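Local coordinates for regulator of G-protein signaling 1 (Homo sapiens, PDB 2BV1), which speeds GTP hydrolysis by G protein alpha subunits, driving them into the inactive GDP-bound form and so damping signals from G protein-coupled receptors, at residues Glu27-Asn32 and Asp125-Phe130; Gln36-Ser41 and Ser133-Asn138; Phe42-Phe47 and Asn51-Leu56; Ala79-His82 and Gln88-Ile91; Glu97-Lys102 and Thr109-Ala114. One frame throughout, in Å; residues are numbered along the deposited sequence.

Contact 1 of 5, residues Glu27-Asn32 and Asp125-Phe130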
# COMPACT_ATOMS: atom_id res chain seq x y z
N GLU A 27 6.83 7.59 2.21
CA GLU A 27 7.57 6.67 3.04
C GLU A 27 7.45 6.99 4.55
O GLU A 27 7.32 6.07 5.32
CB GLU A 27 9.03 6.56 2.59
CG GLU A 27 9.87 5.66 3.47
CD GLU A 27 11.33 5.62 3.03
OE1 GLU A 27 11.71 6.40 2.12
OE2 GLU A 27 12.09 4.80 3.57
N LYS A 28 7.49 8.27 4.96
CA LYS A 28 7.28 8.62 6.37
C LYS A 28 5.84 8.37 6.79
O LYS A 28 5.58 7.86 7.88
CB LYS A 28 7.66 10.07 6.69
CG LYS A 28 9.07 10.43 6.32
CD LYS A 28 9.61 11.54 7.21
CE LYS A 28 10.98 12.01 6.76
NZ LYS A 28 11.65 12.70 7.88
N LEU A 29 4.88 8.68 5.93
CA LEU A 29 3.50 8.38 6.26
C LEU A 29 3.29 6.85 6.51
O LEU A 29 2.66 6.43 7.51
CB LEU A 29 2.57 8.88 5.14
CG LEU A 29 1.07 8.54 5.20
CD1 LEU A 29 0.35 9.18 6.40
CD2 LEU A 29 0.43 8.95 3.89
N LEU A 30 3.83 6.03 5.60
CA LEU A 30 3.66 4.58 5.73
C LEU A 30 4.48 3.92 6.85
O LEU A 30 4.19 2.80 7.19
CB LEU A 30 3.92 3.86 4.40
CG LEU A 30 3.05 4.30 3.25
CD1 LEU A 30 3.54 3.62 2.01
CD2 LEU A 30 1.58 4.08 3.44
N ALA A 31 5.52 4.60 7.37
CA ALA A 31 6.30 4.07 8.46
C ALA A 31 5.63 4.23 9.84
O ALA A 31 6.09 3.68 10.81
CB ALA A 31 7.65 4.71 8.49
N ASN A 32 4.56 5.02 9.89
CA ASN A 32 3.73 5.25 11.07
C ASN A 32 2.41 4.46 10.94
O ASN A 32 1.65 4.61 9.99
CB ASN A 32 3.47 6.76 11.20
CG ASN A 32 2.64 7.09 12.42
OD1 ASN A 32 1.42 6.94 12.43
ND2 ASN A 32 3.30 7.57 13.47
N ASP A 125 -0.21 10.29 -7.03
CA ASP A 125 -1.62 10.62 -7.20
C ASP A 125 -2.39 10.78 -5.87
O ASP A 125 -2.78 11.87 -5.48
CB ASP A 125 -2.21 9.50 -8.08
CG ASP A 125 -3.71 9.63 -8.29
OD1 ASP A 125 -4.21 10.75 -8.45
OD2 ASP A 125 -4.41 8.59 -8.26
N SER A 126 -2.60 9.69 -5.14
CA SER A 126 -3.51 9.74 -4.01
C SER A 126 -2.85 10.33 -2.74
O SER A 126 -3.54 10.95 -1.94
CB SER A 126 -4.09 8.36 -3.71
OG SER A 126 -3.07 7.46 -3.45
N TYR A 127 -1.54 10.14 -2.56
CA TYR A 127 -0.82 10.73 -1.46
C TYR A 127 -0.88 12.29 -1.44
O TYR A 127 -1.27 12.86 -0.41
CB TYR A 127 0.60 10.22 -1.41
CG TYR A 127 1.53 10.92 -0.47
CD1 TYR A 127 1.33 10.86 0.92
CD2 TYR A 127 2.63 11.62 -0.94
CE1 TYR A 127 2.22 11.51 1.78
CE2 TYR A 127 3.49 12.26 -0.11
CZ TYR A 127 3.29 12.20 1.28
OH TYR A 127 4.17 12.84 2.10
N PRO A 128 -0.52 12.97 -2.56
CA PRO A 128 -0.75 14.42 -2.59
C PRO A 128 -2.19 14.86 -2.29
O PRO A 128 -2.38 15.83 -1.58
CB PRO A 128 -0.33 14.82 -4.03
CG PRO A 128 0.63 13.74 -4.45
CD PRO A 128 0.21 12.49 -3.75
N ARG A 129 -3.18 14.16 -2.84
CA ARG A 129 -4.58 14.50 -2.60
C ARG A 129 -4.95 14.36 -1.13
O ARG A 129 -5.67 15.20 -0.58
CB ARG A 129 -5.48 13.58 -3.42
CG ARG A 129 -6.91 14.05 -3.61
CD ARG A 129 -7.58 13.42 -4.83
NE ARG A 129 -7.32 11.98 -4.97
CZ ARG A 129 -6.55 11.43 -5.90
NH1 ARG A 129 -5.89 12.19 -6.77
NH2 ARG A 129 -6.42 10.12 -5.96
N PHE A 130 -4.47 13.28 -0.51
CA PHE A 130 -4.66 13.05 0.93
C PHE A 130 -4.15 14.23 1.78
O PHE A 130 -4.80 14.65 2.79
CB PHE A 130 -3.89 11.81 1.32
CG PHE A 130 -3.77 11.61 2.78
CD1 PHE A 130 -4.89 11.30 3.56
CD2 PHE A 130 -2.53 11.67 3.38
CE1 PHE A 130 -4.76 11.09 4.91
CE2 PHE A 130 -2.41 11.47 4.73
CZ PHE A 130 -3.53 11.17 5.50
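Leu-29 of helix 26-31 sets its two methyls against two aromatic rings, Tyr-127 and Phe-130, which stand about one turn apart on helix 112-131. At the start of 125-130, on the side of this helix remote from Leu-29, Asp-125 is bound by Arg-129 one turn on: NH1 of Arg-129 meets OD1 of Asp-125 at 2.8 Å along a nearly straight bond (168°). OD1 lies in the plane of the guanidinium, whereas NH1 reaches it from 45° above the carboxylate plane; a second bond, from NH2 to OD2, is weak. NE of Arg-129 also faces Glu-46, in a pair modelled too close for its geometry to be trusted. Ser-126 turns to helix 33-45, touching Phe-39 and Leu-43. Tyr-127 then brings the edge of its ring to Leu-29, whose CD2 lies near the ring plane, 3.6 Å from CD1 of the tyrosine and 3.8 Å from its CE1. With CG anti to the backbone N (chi1 170°), the ring extends past the leucine to bond through OH to the carbonyl of Trp-22. Pro-128, lacking an N-H, interrupts the helical bonding and the helix kinks there. Phe-130 is the second ring against the leucine: its CE2 is 3.9 Å from CD2 of Leu-29 and 4.0 Å from CD1 of the same leucine, and its ring also meets Phe-39 edge-to-face. This buried, wholly apolar junction belongs to the subdomain of the all-helical RGS fold in which helices from both ends of the domain pack together.

Contact 2 of 5, residues Gln36-Ser41 and Ser133-Asn138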
# COMPACT_ATOMS: atom_id res chain seq x y z
N GLN A 36 -0.62 5.08 8.35
CA GLN A 36 -1.17 4.06 7.46
C GLN A 36 -2.67 3.93 7.57
O GLN A 36 -3.37 3.88 6.57
CB GLN A 36 -0.59 2.68 7.76
CG GLN A 36 0.61 2.26 7.04
CD GLN A 36 1.15 0.98 7.64
OE1 GLN A 36 0.38 0.14 8.04
NE2 GLN A 36 2.45 0.87 7.76
N ASN A 37 -3.16 3.86 8.82
CA ASN A 37 -4.56 3.73 9.11
C ASN A 37 -5.38 4.93 8.59
O ASN A 37 -6.48 4.75 8.10
CB ASN A 37 -4.81 3.55 10.67
CG ASN A 37 -4.30 2.21 11.25
OD1 ASN A 37 -4.05 2.09 12.49
ND2 ASN A 37 -4.20 1.20 10.41
N VAL A 38 -4.88 6.14 8.80
CA VAL A 38 -5.62 7.35 8.36
C VAL A 38 -5.57 7.48 6.80
O VAL A 38 -6.57 7.74 6.14
CB VAL A 38 -5.05 8.62 9.08
CG1 VAL A 38 -5.76 9.90 8.60
CG2 VAL A 38 -5.24 8.55 10.62
N PHE A 39 -4.42 7.24 6.22
CA PHE A 39 -4.30 7.22 4.74
C PHE A 39 -5.19 6.13 4.12
O PHE A 39 -5.97 6.39 3.20
CB PHE A 39 -2.84 7.06 4.38
CG PHE A 39 -2.56 7.11 2.91
CD1 PHE A 39 -3.08 8.11 2.10
CD2 PHE A 39 -1.76 6.15 2.32
CE1 PHE A 39 -2.75 8.17 0.73
CE2 PHE A 39 -1.49 6.20 0.92
CZ PHE A 39 -1.98 7.21 0.17
N GLY A 40 -5.09 4.93 4.69
CA GLY A 40 -6.01 3.86 4.39
C GLY A 40 -7.46 4.25 4.37
O GLY A 40 -8.20 3.86 3.45
N SER A 41 -7.91 4.97 5.43
CA SER A 41 -9.29 5.37 5.52
C SER A 41 -9.67 6.32 4.37
O SER A 41 -10.73 6.21 3.79
CB SER A 41 -9.56 6.06 6.87
OG SER A 41 -9.18 5.21 7.95
N SER A 133 -6.62 16.76 1.96
CA SER A 133 -7.95 16.32 2.43
C SER A 133 -8.32 16.89 3.78
O SER A 133 -7.47 17.26 4.56
CB SER A 133 -8.05 14.79 2.48
OG SER A 133 -7.19 14.22 3.46
N ASP A 134 -9.61 16.88 4.06
CA ASP A 134 -10.11 17.25 5.37
C ASP A 134 -9.60 16.31 6.44
O ASP A 134 -9.24 16.78 7.50
CB ASP A 134 -11.64 17.28 5.38
CG ASP A 134 -12.18 18.56 4.77
OD1 ASP A 134 -11.38 19.49 4.48
OD2 ASP A 134 -13.41 18.63 4.59
N ILE A 135 -9.53 15.01 6.11
CA ILE A 135 -9.07 13.99 7.01
C ILE A 135 -7.73 14.42 7.57
O ILE A 135 -7.59 14.58 8.79
CB ILE A 135 -8.97 12.56 6.32
CG1 ILE A 135 -10.36 11.94 6.27
CG2 ILE A 135 -8.10 11.61 7.16
CD1 ILE A 135 -10.42 10.45 5.80
N TYR A 136 -6.76 14.61 6.67
CA TYR A 136 -5.42 15.01 7.06
C TYR A 136 -5.36 16.39 7.74
O TYR A 136 -4.82 16.52 8.82
CB TYR A 136 -4.47 14.94 5.85
CG TYR A 136 -3.05 15.30 6.21
CD1 TYR A 136 -2.25 14.43 6.94
CD2 TYR A 136 -2.53 16.54 5.85
CE1 TYR A 136 -0.97 14.80 7.31
CE2 TYR A 136 -1.27 16.90 6.21
CZ TYR A 136 -0.48 16.03 6.92
OH TYR A 136 0.78 16.39 7.28
N LEU A 137 -5.93 17.41 7.10
CA LEU A 137 -5.77 18.79 7.56
C LEU A 137 -6.50 19.05 8.88
O LEU A 137 -5.94 19.70 9.76
CB LEU A 137 -6.18 19.76 6.45
CG LEU A 137 -5.26 19.73 5.21
CD1 LEU A 137 -5.79 20.50 4.05
CD2 LEU A 137 -3.90 20.24 5.59
N ASN A 138 -7.70 18.48 9.05
CA ASN A 138 -8.39 18.50 10.38
C ASN A 138 -7.57 17.85 11.46
O ASN A 138 -7.36 18.44 12.51
CB ASN A 138 -9.82 17.87 10.32
CG ASN A 138 -10.83 18.75 9.51
OD1 ASN A 138 -10.57 19.91 9.26
ND2 ASN A 138 -11.96 18.17 9.12
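The carbonyl O of Asn-37 is gripped twice by Ser-41, a residue that borders Ile-135 across the contact. Ser-41 OG donates to Asn-37 O at 2.7 Å and Ser-41 N to the same oxygen at 3.0 Å, from opposite faces of the carbonyl plane. The serine hydroxyl, tilted 22° from that plane, is thereby turned back onto its own helix. What joins the two segments is apolar: CG1 of Val-38 meets CG2 of Ile-135 at 3.2 Å, tighter than ordinary van der Waals contact. The side chains slide past each other in opposite directions. Each touching methyl is the branch anti to its own backbone N; in Val-38 this (chi1 178°) carries CG1 outward to the neighbouring helix. Ile-135 also runs alongside the backbone of 33-45, Ile-135 CD1 lying 4.4 Å from Ser-41 C, while Val-38 touches Phe-130 as well. Ser-133, the N-cap of helix 134-142, fixes the start of that helix: its OG accepts from Tyr-136 N at 3.3 Å in an almost linear bond (174°), and the same hydroxyl bonds to the carbonyl of Phe-130, tying the cap to the end of the preceding helix. Near the surface, the contact lays the C-terminal helix of the RGS domain against helix 33-45, closing the subdomain that gathers its first and last helices.

Contact 3 of 5, residues Phe42-Phe47 and Asn51-Leu56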
# COMPACT_ATOMS: atom_id res chain seq x y z
N PHE A 42 -8.79 7.26 4.06
CA PHE A 42 -8.98 8.19 2.91
C PHE A 42 -9.05 7.45 1.55
O PHE A 42 -9.92 7.72 0.75
CB PHE A 42 -7.87 9.28 2.89
CG PHE A 42 -7.80 10.07 1.61
CD1 PHE A 42 -8.60 11.18 1.41
CD2 PHE A 42 -6.89 9.72 0.60
CE1 PHE A 42 -8.53 11.92 0.24
CE2 PHE A 42 -6.82 10.45 -0.57
CZ PHE A 42 -7.63 11.55 -0.74
N LEU A 43 -8.18 6.48 1.34
CA LEU A 43 -8.20 5.66 0.12
C LEU A 43 -9.51 4.88 0.02
O LEU A 43 -10.13 4.82 -1.05
CB LEU A 43 -6.99 4.73 0.06
CG LEU A 43 -5.56 5.34 0.01
CD1 LEU A 43 -4.58 4.25 -0.17
CD2 LEU A 43 -5.41 6.39 -1.12
N LYS A 44 -9.96 4.32 1.15
CA LYS A 44 -11.21 3.60 1.20
C LYS A 44 -12.36 4.55 0.83
O LYS A 44 -13.17 4.21 -0.02
CB LYS A 44 -11.43 2.92 2.58
CG LYS A 44 -12.00 1.51 2.46
CD LYS A 44 -12.01 0.67 3.77
CE LYS A 44 -12.83 -0.61 3.60
NZ LYS A 44 -12.07 -1.74 2.94
N SER A 45 -12.40 5.75 1.39
CA SER A 45 -13.42 6.73 0.96
C SER A 45 -13.38 7.09 -0.54
O SER A 45 -14.38 7.56 -1.08
CB SER A 45 -13.40 8.02 1.82
OG SER A 45 -12.20 8.79 1.72
N GLU A 46 -12.23 6.84 -1.17
CA GLU A 46 -11.91 7.17 -2.58
C GLU A 46 -11.90 5.98 -3.55
O GLU A 46 -11.46 6.13 -4.70
CB GLU A 46 -10.47 7.71 -2.64
CG GLU A 46 -10.32 9.16 -2.75
CD GLU A 46 -9.09 9.54 -3.55
OE1 GLU A 46 -8.14 8.74 -3.67
OE2 GLU A 46 -9.10 10.67 -4.06
N PHE A 47 -12.33 4.82 -3.05
CA PHE A 47 -12.28 3.53 -3.73
C PHE A 47 -10.92 3.17 -4.36
O PHE A 47 -10.87 2.64 -5.46
CB PHE A 47 -13.39 3.47 -4.81
CG PHE A 47 -14.72 3.92 -4.33
CD1 PHE A 47 -15.15 5.23 -4.56
CD2 PHE A 47 -15.56 3.05 -3.65
CE1 PHE A 47 -16.40 5.68 -4.13
CE2 PHE A 47 -16.82 3.47 -3.22
CZ PHE A 47 -17.25 4.80 -3.47
N ASN A 51 -4.73 -0.34 -3.24
CA ASN A 51 -3.32 0.04 -3.40
C ASN A 51 -2.51 -0.15 -2.14
O ASN A 51 -1.42 -0.71 -2.16
CB ASN A 51 -3.16 1.47 -3.97
CG ASN A 51 -3.44 1.54 -5.43
OD1 ASN A 51 -3.35 0.52 -6.13
ND2 ASN A 51 -3.86 2.70 -5.91
N ILE A 52 -3.03 0.37 -1.02
CA ILE A 52 -2.28 0.29 0.24
C ILE A 52 -2.36 -1.12 0.81
O ILE A 52 -1.42 -1.63 1.40
CB ILE A 52 -2.73 1.36 1.28
CG1 ILE A 52 -1.69 1.43 2.42
CG2 ILE A 52 -4.12 1.05 1.85
CD1 ILE A 52 -2.07 2.39 3.55
N GLU A 53 -3.50 -1.75 0.61
CA GLU A 53 -3.68 -3.12 1.06
C GLU A 53 -2.76 -4.07 0.34
O GLU A 53 -2.12 -4.91 0.97
CB GLU A 53 -5.12 -3.50 0.87
CG GLU A 53 -5.97 -2.81 1.87
CD GLU A 53 -7.37 -3.30 1.83
OE1 GLU A 53 -7.76 -3.98 0.84
OE2 GLU A 53 -8.10 -2.98 2.80
N PHE A 54 -2.64 -3.90 -0.98
CA PHE A 54 -1.65 -4.64 -1.74
C PHE A 54 -0.27 -4.38 -1.23
O PHE A 54 0.48 -5.33 -1.00
CB PHE A 54 -1.72 -4.32 -3.27
CG PHE A 54 -0.68 -5.02 -4.05
CD1 PHE A 54 -0.71 -6.41 -4.17
CD2 PHE A 54 0.40 -4.32 -4.62
CE1 PHE A 54 0.30 -7.09 -4.91
CE2 PHE A 54 1.37 -4.97 -5.35
CZ PHE A 54 1.36 -6.38 -5.50
N TRP A 55 0.07 -3.11 -1.06
CA TRP A 55 1.40 -2.74 -0.58
C TRP A 55 1.73 -3.39 0.78
O TRP A 55 2.77 -3.98 0.95
CB TRP A 55 1.53 -1.21 -0.53
CG TRP A 55 2.90 -0.77 -0.25
CD1 TRP A 55 3.88 -0.54 -1.16
CD2 TRP A 55 3.49 -0.51 1.03
NE1 TRP A 55 5.03 -0.17 -0.54
CE2 TRP A 55 4.82 -0.14 0.81
CE3 TRP A 55 3.01 -0.55 2.35
CZ2 TRP A 55 5.69 0.17 1.83
CZ3 TRP A 55 3.87 -0.22 3.37
CH2 TRP A 55 5.20 0.15 3.10
N LEU A 56 0.82 -3.28 1.75
CA LEU A 56 0.97 -3.94 3.05
C LEU A 56 1.03 -5.47 2.95
O LEU A 56 1.75 -6.12 3.72
CB LEU A 56 -0.18 -3.53 3.99
CG LEU A 56 -0.25 -2.05 4.33
CD1 LEU A 56 -1.67 -1.62 4.83
CD2 LEU A 56 0.87 -1.72 5.32
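The tight part of this contact is the buried pair Leu-43 and Ile-52, whose side chains cross at about a right angle. Only one leucine methyl does the touching: CD1 of Leu-43 sits 3.7 Å from CB of Ile-52 and 3.8 Å from its CG2, at the root of the isoleucine rather than its end. Leu-43 CG stands anti to the carbonyl carbon (chi1 -62°), which directs the branch to helix 50-62; around it Ser-126, Ser-48 and Glu-49 add further packing, and Ile-52 rests on Phe-39. The outer side is looser. There Lys-44, bent at its last torsion (chi4 83°), approaches the extended Glu-53, but NZ of Lys-44 stays 4.2 Å from OE2 of Glu-53, too far for a salt bridge, so any attraction is probably modest. NZ has a second acidic neighbour in Glu-49, in a long, weak pair. Between these helices the chain reverses through a Schellman motif, with Phe-47 at positive phi as the C-prime residue and Phe-47 N bonded to Lys-44 O at 3.2 Å. The result is an alpha-alpha hairpin whose connecting loop, in related RGS domains, faces the switch regions of the G protein alpha subunit.

Contact 4 of 5, residues Ala79-His82 and Gln88-Ile91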
# COMPACT_ATOMS: atom_id res chain seq x y z
N ALA A 79 -6.28 -12.06 -4.89
CA ALA A 79 -6.98 -10.98 -4.22
C ALA A 79 -6.77 -9.61 -4.91
O ALA A 79 -7.63 -8.78 -4.82
CB ALA A 79 -6.55 -10.89 -2.76
N PHE A 80 -5.68 -9.43 -5.62
CA PHE A 80 -5.23 -8.06 -6.06
C PHE A 80 -4.78 -7.97 -7.52
O PHE A 80 -5.06 -7.01 -8.19
CB PHE A 80 -4.04 -7.60 -5.19
CG PHE A 80 -4.38 -7.38 -3.73
CD1 PHE A 80 -5.24 -6.35 -3.36
CD2 PHE A 80 -3.80 -8.16 -2.73
CE1 PHE A 80 -5.55 -6.15 -2.01
CE2 PHE A 80 -4.11 -7.97 -1.39
CZ PHE A 80 -4.97 -6.96 -1.02
N VAL A 81 -4.07 -8.98 -7.99
CA VAL A 81 -3.32 -8.88 -9.24
C VAL A 81 -4.08 -9.51 -10.37
O VAL A 81 -4.08 -8.98 -11.48
CB VAL A 81 -1.96 -9.58 -9.12
CG1 VAL A 81 -1.22 -9.57 -10.48
CG2 VAL A 81 -1.13 -8.93 -8.05
N HIS A 82 -4.71 -10.64 -10.07
CA HIS A 82 -5.40 -11.41 -11.08
C HIS A 82 -6.55 -10.59 -11.65
O HIS A 82 -7.23 -9.83 -10.93
CB HIS A 82 -5.91 -12.75 -10.52
CG HIS A 82 -6.53 -13.63 -11.55
ND1 HIS A 82 -7.89 -13.65 -11.78
CD2 HIS A 82 -5.99 -14.52 -12.41
CE1 HIS A 82 -8.15 -14.51 -12.75
NE2 HIS A 82 -7.02 -15.05 -13.15
N GLN A 88 -8.72 -5.30 -8.08
CA GLN A 88 -7.62 -5.39 -9.07
C GLN A 88 -6.77 -4.12 -9.17
O GLN A 88 -7.24 -3.05 -9.55
CB GLN A 88 -8.04 -5.82 -10.48
CG GLN A 88 -6.82 -6.35 -11.25
CD GLN A 88 -7.01 -6.53 -12.75
OE1 GLN A 88 -6.39 -7.41 -13.37
NE2 GLN A 88 -7.84 -5.70 -13.35
N ILE A 89 -5.49 -4.29 -8.85
CA ILE A 89 -4.58 -3.18 -8.80
C ILE A 89 -4.23 -2.75 -10.23
O ILE A 89 -4.24 -3.57 -11.16
CB ILE A 89 -3.29 -3.52 -7.98
CG1 ILE A 89 -2.51 -4.68 -8.62
CG2 ILE A 89 -3.63 -3.79 -6.53
CD1 ILE A 89 -1.20 -4.98 -7.98
N ASN A 90 -3.94 -1.45 -10.36
CA ASN A 90 -3.68 -0.81 -11.66
C ASN A 90 -2.20 -0.87 -12.01
O ASN A 90 -1.51 0.15 -12.01
CB ASN A 90 -4.07 0.66 -11.64
CG ASN A 90 -5.52 0.91 -11.82
OD1 ASN A 90 -6.14 0.45 -12.78
ND2 ASN A 90 -6.07 1.74 -10.93
N ILE A 91 -1.69 -2.06 -12.27
CA ILE A 91 -0.35 -2.21 -12.84
C ILE A 91 -0.59 -2.41 -14.30
O ILE A 91 -1.71 -2.71 -14.71
CB ILE A 91 0.46 -3.37 -12.24
CG1 ILE A 91 -0.26 -4.72 -12.44
CG2 ILE A 91 0.74 -3.09 -10.79
CD1 ILE A 91 0.40 -5.90 -11.65
O HOH W 1 -3.53 -6.14 -11.92
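Phe-80 and Ile-89 join the two backbones, whose CA atoms come within 4.7 Å of each other between Phe-80 and Gln-88. Toward the end of helix 69-81, where a wider pi-type turn forms, Phe-80 O accepts from Ile-89 N at 2.8 Å, with the donor in the carbonyl plane and an N-H...O angle of 163°. The same oxygen receives a CA-H...O contact from Gln-88 CA at 3.2 Å. A water closes the next step, donating to Val-81 O at 2.9 Å and to Ile-89 O at 2.8 Å. Beyond it the loop bends in an inverse gamma turn centred on Asn-90. Among the side chains, Val-81 spreads its two methyls between two isoleucines: CG2 meets CD1 of Ile-89 at 4.0 Å, and CG1 approaches CD1 of Ile-91 at 4.2 Å. In Ile-89, CG1 stands between the backbone N and carbonyl carbon (chi1 61°), against the Phe-80 carbonyl. Gln-88 runs extended along the other side, its CG 3.5 Å from His-82 O. An alanine here would lack that extended chain, and the carbonyls of Phe-80 and His-82 would probably lose the CG packed on them and Arg-96 a neighbour. The contact pins the base of the loop between helices 69-81 and 93-103 of the RGS bundle, a loop that in related domains also borders the G protein alpha subunit.

Contact 5 of 5, residues Glu97-Lys102 and Thr109-Ala114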
# COMPACT_ATOMS: atom_id res chain seq x y z
N GLU A 97 1.72 -9.71 -16.33
CA GLU A 97 2.15 -10.96 -16.95
C GLU A 97 3.42 -11.54 -16.31
O GLU A 97 3.50 -12.77 -16.06
CB GLU A 97 2.35 -10.79 -18.47
CG GLU A 97 1.08 -10.39 -19.23
CD GLU A 97 0.41 -11.54 -19.99
OE1 GLU A 97 1.09 -12.26 -20.78
OE2 GLU A 97 -0.83 -11.67 -19.83
N SER A 98 4.42 -10.70 -16.07
CA SER A 98 5.63 -11.20 -15.41
C SER A 98 5.40 -11.63 -13.94
O SER A 98 5.98 -12.62 -13.49
CB SER A 98 6.82 -10.24 -15.52
OG SER A 98 6.57 -9.04 -14.88
N THR A 99 4.54 -10.90 -13.21
CA THR A 99 4.19 -11.28 -11.84
C THR A 99 3.50 -12.68 -11.83
O THR A 99 3.84 -13.55 -11.02
CB THR A 99 3.31 -10.21 -11.18
OG1 THR A 99 4.02 -8.97 -11.08
CG2 THR A 99 2.84 -10.62 -9.72
N ALA A 100 2.55 -12.87 -12.76
CA ALA A 100 1.83 -14.10 -12.90
C ALA A 100 2.78 -15.29 -13.10
O ALA A 100 2.56 -16.38 -12.57
CB ALA A 100 0.87 -14.00 -14.05
N LYS A 101 3.84 -15.07 -13.87
CA LYS A 101 4.85 -16.07 -14.10
C LYS A 101 5.66 -16.36 -12.84
O LYS A 101 6.04 -17.52 -12.61
CB LYS A 101 5.81 -15.62 -15.22
CG LYS A 101 5.29 -15.90 -16.61
N LYS A 102 5.95 -15.34 -12.04
CA LYS A 102 6.69 -15.54 -10.78
C LYS A 102 5.89 -16.36 -9.75
O LYS A 102 6.47 -16.99 -8.86
CB LYS A 102 7.13 -14.20 -10.21
CG LYS A 102 8.16 -13.50 -11.10
CD LYS A 102 8.41 -12.05 -10.73
CE LYS A 102 9.76 -11.60 -11.32
NZ LYS A 102 10.24 -10.31 -10.75
N THR A 109 11.15 -11.93 -3.60
CA THR A 109 11.13 -10.72 -4.41
C THR A 109 10.05 -10.74 -5.49
O THR A 109 10.01 -9.87 -6.37
CB THR A 109 12.47 -10.52 -5.14
OG1 THR A 109 12.67 -11.61 -6.05
CG2 THR A 109 13.61 -10.41 -4.15
N CYS A 110 9.19 -11.75 -5.43
CA CYS A 110 8.16 -11.96 -6.42
C CYS A 110 7.35 -10.67 -6.80
O CYS A 110 7.11 -10.41 -7.99
CB CYS A 110 7.21 -13.08 -5.92
SG CYS A 110 5.72 -13.41 -6.89
N PHE A 111 6.91 -9.92 -5.79
CA PHE A 111 5.99 -8.80 -5.97
C PHE A 111 6.66 -7.42 -6.00
O PHE A 111 5.94 -6.40 -6.05
CB PHE A 111 4.90 -8.80 -4.86
CG PHE A 111 4.02 -9.99 -4.90
CD1 PHE A 111 3.07 -10.11 -5.92
CD2 PHE A 111 4.13 -11.00 -3.95
CE1 PHE A 111 2.25 -11.23 -6.01
CE2 PHE A 111 3.34 -12.13 -4.03
CZ PHE A 111 2.38 -12.25 -5.03
N ASP A 112 8.00 -7.40 -5.96
CA ASP A 112 8.80 -6.15 -5.95
C ASP A 112 8.47 -5.21 -7.11
O ASP A 112 8.38 -4.00 -6.93
CB ASP A 112 10.28 -6.47 -6.00
CG ASP A 112 10.83 -6.97 -4.65
OD1 ASP A 112 10.07 -7.08 -3.67
OD2 ASP A 112 12.04 -7.21 -4.60
N GLU A 113 8.28 -5.75 -8.30
CA GLU A 113 7.99 -4.92 -9.48
C GLU A 113 6.60 -4.30 -9.37
O GLU A 113 6.41 -3.09 -9.53
CB GLU A 113 8.13 -5.72 -10.78
CG GLU A 113 9.53 -5.75 -11.39
CD GLU A 113 9.56 -6.47 -12.74
OE1 GLU A 113 8.52 -6.44 -13.48
OE2 GLU A 113 10.62 -7.07 -13.06
N ALA A 114 5.62 -5.14 -9.07
CA ALA A 114 4.24 -4.69 -8.92
C ALA A 114 4.11 -3.73 -7.75
O ALA A 114 3.38 -2.73 -7.82
CB ALA A 114 3.28 -5.86 -8.79
O HOH W 2 7.18 -8.96 -12.30
O HOH W 3 5.92 -8.21 -9.39
O HOH W 4 9.33 -8.48 -9.17
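Thr-99 and Phe-111 meet with their side chains at about a right angle, the threonine methyl CG2 lying 3.8 Å from CE1 of the phenylalanine. Having CG2 anti to the backbone N (chi1 -62° for OG1) gives the ring the methyl and turns the hydroxyl to a bridging water and to the carbonyl of Thr-95. Cys-110 covers one face of the same ring, its SG 3.9 Å above the plane of Phe-111 and over its centre. That sulfur is also packed from helix 93-103, where CB of Lys-102 is 3.7 Å from SG of Cys-110. The lysine then runs extended across the beta turn, its CD passing 3.4 Å from Cys-110 O, and crosses Glu-113 nearly perpendicularly. Their charged ends form only a long salt bridge, with NZ of Lys-102 4.0 Å from OE2 of Glu-113. Waters fill in the polar links. One donates to Thr-99 OG1 at 2.7 Å and to Cys-110 O, and accepts from Ala-114 N; another accepts from Lys-102 NZ at 2.6 Å and from Glu-113 N while donating to Cys-110 O. Two N-H groups of the first turn of helix 112-131, those of Glu-113 and Ala-114, are thus met by water. A third water joins Ser-98 OG, 2.7 Å away, with weak bonds to Thr-99 and Glu-113. Phe-111 points inward to helices 50-62 and 69-81, meeting Tyr-61 edge-to-face and touching Phe-54, Cys-58, Ala-73 and Ile-76, so the start of helix 112-131 is wedged among the other three helices of the four-helix bundle.

From the N terminus, helix 26-31 opens contact 1 and helix 33-45 opens contact 2 before either is closed. Contact 3 closes first, a short turn onto helix 50-62; contact 4 follows in series across the loop after helix 69-81, then contact 5 between helix 93-103 and the start of helix 112-131. All three nest inside the long loops of contacts 1 and 2, which close last and cross, because helix 134-142 follows helix 112-131. Contacts 1 and 2 tie the two ends of the domain together, contacts 4 and 5 lie in the four-helix bundle, and contact 3 joins these halves. Phe-54 touches both contacts 4 and 5, and helix 112-131 spans from contact 5 to contact 1.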